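Local coordinates for protein bacterial fluorinating enzyme homolog (Thermus thermophilus, PDB 2CW5) that hydrolyses S-adenosyl-L-methionine to adenosine and L-methionine, works as a homotrimer and lacks fluorinase and chlorinase activity, at residues D92-L101 against T162-L170. Sequence-based numbering, arbitrary orientation.
Sequences DNGLFTLAWL and TLARLPLAL
Thr97 OG1 is gripped from two sides: it accepts a nearly straight hydrogen bond from Leu166 N (2.8 Å, 170° at the hydrogen) and donates its own proton to Gly94 O (2.6 Å). Chi1 of -60° sets OG1 beside its backbone N, so that both donate to Gly94 O, the backbone bond closing the type I turn of Gly94-Thr97. Swapping this threonine for a valine would probably leave Leu166 N without its acceptor and Gly94 O with one donor fewer. Nearer the start of both segments, Asp92 OD1 accepts from Ala164 N at 2.8 Å on the syn side, though tilted out of the carboxylate plane, while OD2 forms a salt bridge with Arg78. A water bound to OD1 also joins Gly94 N to Ala164 O. Gly94 lies against Arg165, CA to CA 4.0 Å, where a side chain would collide with Leu166 CG. Arg165, extended from CG to NE, sets one guanidinium face over Trp100 CE3, the two planes 44° apart, and two waters tie NE and NH2 to Thr97 O and Trp100 O. Leu163 CD1 reaches Trp100 CH2 at 3.7 Å. Leu98 and Leu168 meet and both touch Leu179. Side-chain oxygens accepting from backbone amides thus fasten the loop between strands 157-158 and 175-181, which belong to different sheets, to a segment whose Asn93 lies beside Asp70, probably important for activity.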
loop_
_atom_site.group_PDB
_atom_site.type_symbol
_atom_site.label_atom_id
_atom_site.label_comp_id
_atom_site.label_asym_id
_atom_site.label_seq_id
_atom_site.Cartn_x
_atom_site.Cartn_y
_atom_site.Cartn_z
ATOM N N ASP C 92 -6.113 -21.788 -10.230
ATOM C CA ASP C 92 -6.999 -22.208 -11.307
ATOM C C ASP C 92 -8.427 -22.102 -10.784
ATOM O O ASP C 92 -9.100 -23.109 -10.545
ATOM C CB ASP C 92 -6.669 -23.650 -11.710
ATOM C CG ASP C 92 -7.423 -24.108 -12.946
ATOM O OD1 ASP C 92 -7.845 -23.256 -13.756
ATOM O OD2 ASP C 92 -7.576 -25.337 -13.118
ATOM N N ASN C 93 -8.879 -20.866 -10.594
ATOM C CA ASN C 93 -10.213 -20.615 -10.079
ATOM C C ASN C 93 -10.996 -19.610 -10.918
ATOM O O ASN C 93 -11.993 -19.050 -10.456
ATOM C CB ASN C 93 -10.133 -20.129 -8.625
ATOM C CG ASN C 93 -9.312 -18.858 -8.470
ATOM O OD1 ASN C 93 -8.940 -18.211 -9.456
ATOM N ND2 ASN C 93 -9.032 -18.486 -7.218
ATOM N N GLY C 94 -10.540 -19.371 -12.144
ATOM C CA GLY C 94 -11.245 -18.450 -13.019
ATOM C C GLY C 94 -10.790 -17.005 -12.938
ATOM O O GLY C 94 -11.311 -16.148 -13.652
ATOM N N LEU C 95 -9.829 -16.738 -12.062
ATOM C CA LEU C 95 -9.278 -15.400 -11.888
ATOM C C LEU C 95 -8.866 -14.770 -13.229
ATOM O O LEU C 95 -9.079 -13.576 -13.461
ATOM C CB LEU C 95 -8.057 -15.481 -10.965
ATOM C CG LEU C 95 -7.136 -14.263 -10.816
ATOM C CD1 LEU C 95 -7.934 -13.071 -10.331
ATOM C CD2 LEU C 95 -6.021 -14.588 -9.832
ATOM N N PHE C 96 -8.280 -15.582 -14.104
ATOM C CA PHE C 96 -7.798 -15.114 -15.407
ATOM C C PHE C 96 -8.818 -15.150 -16.560
ATOM O O PHE C 96 -8.446 -14.930 -17.708
ATOM C CB PHE C 96 -6.571 -15.939 -15.818
ATOM C CG PHE C 96 -5.376 -15.773 -14.909
ATOM C CD1 PHE C 96 -4.672 -14.576 -14.872
ATOM C CD2 PHE C 96 -4.944 -16.828 -14.108
ATOM C CE1 PHE C 96 -3.545 -14.425 -14.052
ATOM C CE2 PHE C 96 -3.819 -16.694 -13.282
ATOM C CZ PHE C 96 -3.118 -15.486 -13.257
ATOM N N THR C 97 -10.089 -15.418 -16.258
ATOM C CA THR C 97 -11.133 -15.524 -17.286
ATOM C C THR C 97 -11.176 -14.411 -18.335
ATOM O O THR C 97 -11.158 -14.677 -19.544
ATOM C CB THR C 97 -12.534 -15.624 -16.642
ATOM O OG1 THR C 97 -12.595 -16.786 -15.806
ATOM C CG2 THR C 97 -13.605 -15.738 -17.715
ATOM N N LEU C 98 -11.248 -13.168 -17.879
ATOM C CA LEU C 98 -11.310 -12.033 -18.794
ATOM C C LEU C 98 -9.994 -11.826 -19.541
ATOM O O LEU C 98 -9.991 -11.550 -20.744
ATOM C CB LEU C 98 -11.723 -10.777 -18.020
ATOM C CG LEU C 98 -13.144 -10.887 -17.446
ATOM C CD1 LEU C 98 -13.487 -9.638 -16.655
ATOM C CD2 LEU C 98 -14.153 -11.088 -18.583
ATOM N N ALA C 99 -8.875 -11.967 -18.838
ATOM C CA ALA C 99 -7.572 -11.823 -19.474
ATOM C C ALA C 99 -7.491 -12.801 -20.643
ATOM O O ALA C 99 -6.980 -12.479 -21.718
ATOM C CB ALA C 99 -6.462 -12.136 -18.476
ATOM N N TRP C 100 -8.004 -14.004 -20.413
ATOM C CA TRP C 100 -7.970 -15.046 -21.421
ATOM C C TRP C 100 -8.848 -14.780 -22.640
ATOM O O TRP C 100 -8.700 -15.446 -23.665
ATOM C CB TRP C 100 -8.289 -16.400 -20.771
ATOM C CG TRP C 100 -7.157 -16.871 -19.883
ATOM C CD1 TRP C 100 -5.853 -16.454 -19.929
ATOM C CD2 TRP C 100 -7.215 -17.879 -18.867
ATOM N NE1 TRP C 100 -5.102 -17.141 -19.012
ATOM C CE2 TRP C 100 -5.910 -18.022 -18.347
ATOM C CE3 TRP C 100 -8.245 -18.675 -18.345
ATOM C CZ2 TRP C 100 -5.603 -18.930 -17.329
ATOM C CZ3 TRP C 100 -7.940 -19.579 -17.332
ATOM C CH2 TRP C 100 -6.627 -19.698 -16.834
ATOM N N LEU C 101 -9.753 -13.807 -22.542
ATOM C CA LEU C 101 -10.580 -13.447 -23.690
ATOM C C LEU C 101 -9.694 -12.635 -24.628
ATOM O O LEU C 101 -9.901 -12.610 -25.838
ATOM C CB LEU C 101 -11.775 -12.587 -23.273
ATOM C CG LEU C 101 -12.929 -13.282 -22.554
ATOM C CD1 LEU C 101 -13.972 -12.246 -22.146
ATOM C CD2 LEU C 101 -13.543 -14.340 -23.483
ATOM N N THR C 162 -9.011 -27.875 -19.447
ATOM C CA THR C 162 -9.339 -28.207 -18.063
ATOM C C THR C 162 -9.270 -26.981 -17.145
ATOM O O THR C 162 -9.686 -27.043 -15.989
ATOM C CB THR C 162 -8.399 -29.297 -17.493
ATOM O OG1 THR C 162 -7.076 -28.767 -17.330
ATOM C CG2 THR C 162 -8.349 -30.501 -18.433
ATOM N N LEU C 163 -8.746 -25.869 -17.656
ATOM C CA LEU C 163 -8.648 -24.649 -16.852
ATOM C C LEU C 163 -10.033 -24.119 -16.486
ATOM O O LEU C 163 -10.967 -24.194 -17.280
ATOM C CB LEU C 163 -7.854 -23.575 -17.606
ATOM C CG LEU C 163 -6.369 -23.899 -17.823
ATOM C CD1 LEU C 163 -5.715 -22.809 -18.659
ATOM C CD2 LEU C 163 -5.665 -24.025 -16.473
ATOM N N ALA C 164 -10.160 -23.583 -15.278
ATOM C CA ALA C 164 -11.437 -23.058 -14.812
ATOM C C ALA C 164 -11.715 -21.650 -15.329
ATOM O O ALA C 164 -10.798 -20.859 -15.542
ATOM C CB ALA C 164 -11.473 -23.069 -13.292
ATOM N N ARG C 165 -12.990 -21.347 -15.541
ATOM C CA ARG C 165 -13.391 -20.030 -16.015
ATOM C C ARG C 165 -14.652 -19.611 -15.279
ATOM O O ARG C 165 -15.482 -20.450 -14.934
ATOM C CB ARG C 165 -13.659 -20.049 -17.529
ATOM C CG ARG C 165 -12.406 -19.941 -18.417
ATOM C CD ARG C 165 -12.792 -19.918 -19.899
ATOM N NE ARG C 165 -11.695 -19.530 -20.796
ATOM C CZ ARG C 165 -10.629 -20.280 -21.068
ATOM N NH1 ARG C 165 -10.484 -21.478 -20.515
ATOM N NH2 ARG C 165 -9.705 -19.831 -21.909
ATOM N N LEU C 166 -14.788 -18.317 -15.020
ATOM C CA LEU C 166 -15.978 -17.818 -14.347
ATOM C C LEU C 166 -17.028 -17.608 -15.431
ATOM O O LEU C 166 -16.683 -17.422 -16.600
ATOM C CB LEU C 166 -15.695 -16.482 -13.659
ATOM C CG LEU C 166 -14.622 -16.437 -12.569
ATOM C CD1 LEU C 166 -14.455 -15.008 -12.104
ATOM C CD2 LEU C 166 -15.010 -17.337 -11.406
ATOM N N PRO C 167 -18.322 -17.642 -15.062
ATOM C CA PRO C 167 -19.429 -17.452 -16.007
ATOM C C PRO C 167 -19.630 -15.976 -16.371
ATOM O O PRO C 167 -20.685 -15.391 -16.103
ATOM C CB PRO C 167 -20.622 -18.033 -15.248
ATOM C CG PRO C 167 -20.313 -17.658 -13.838
ATOM C CD PRO C 167 -18.835 -17.997 -13.723
ATOM N N LEU C 168 -18.612 -15.378 -16.982
ATOM C CA LEU C 168 -18.671 -13.974 -17.371
ATOM C C LEU C 168 -18.685 -13.844 -18.888
ATOM O O LEU C 168 -17.765 -14.295 -19.567
ATOM C CB LEU C 168 -17.461 -13.223 -16.811
ATOM C CG LEU C 168 -17.218 -13.363 -15.306
ATOM C CD1 LEU C 168 -15.892 -12.704 -14.937
ATOM C CD2 LEU C 168 -18.370 -12.734 -14.542
ATOM N N ALA C 169 -19.732 -13.229 -19.421
ATOM C CA ALA C 169 -19.832 -13.059 -20.859
ATOM C C ALA C 169 -20.026 -11.594 -21.218
ATOM O O ALA C 169 -20.993 -10.966 -20.788
ATOM C CB ALA C 169 -20.994 -13.883 -21.399
ATOM N N LEU C 170 -19.098 -11.044 -21.991
ATOM C CA LEU C 170 -19.230 -9.655 -22.419
ATOM C C LEU C 170 -20.169 -9.718 -23.614
ATOM O O LEU C 170 -20.124 -10.673 -24.393
ATOM C CB LEU C 170 -17.868 -9.086 -22.824
ATOM C CG LEU C 170 -16.793 -9.262 -21.749
ATOM C CD1 LEU C 170 -15.494 -8.627 -22.225
ATOM C CD2 LEU C 170 -17.262 -8.629 -20.428
HETATM O O HOH W 1 -8.489 -20.832 -14.021
HETATM O O HOH W 2 -12.061 -16.728 -20.992
HETATM O O HOH W 3 -10.505 -17.514 -23.748
#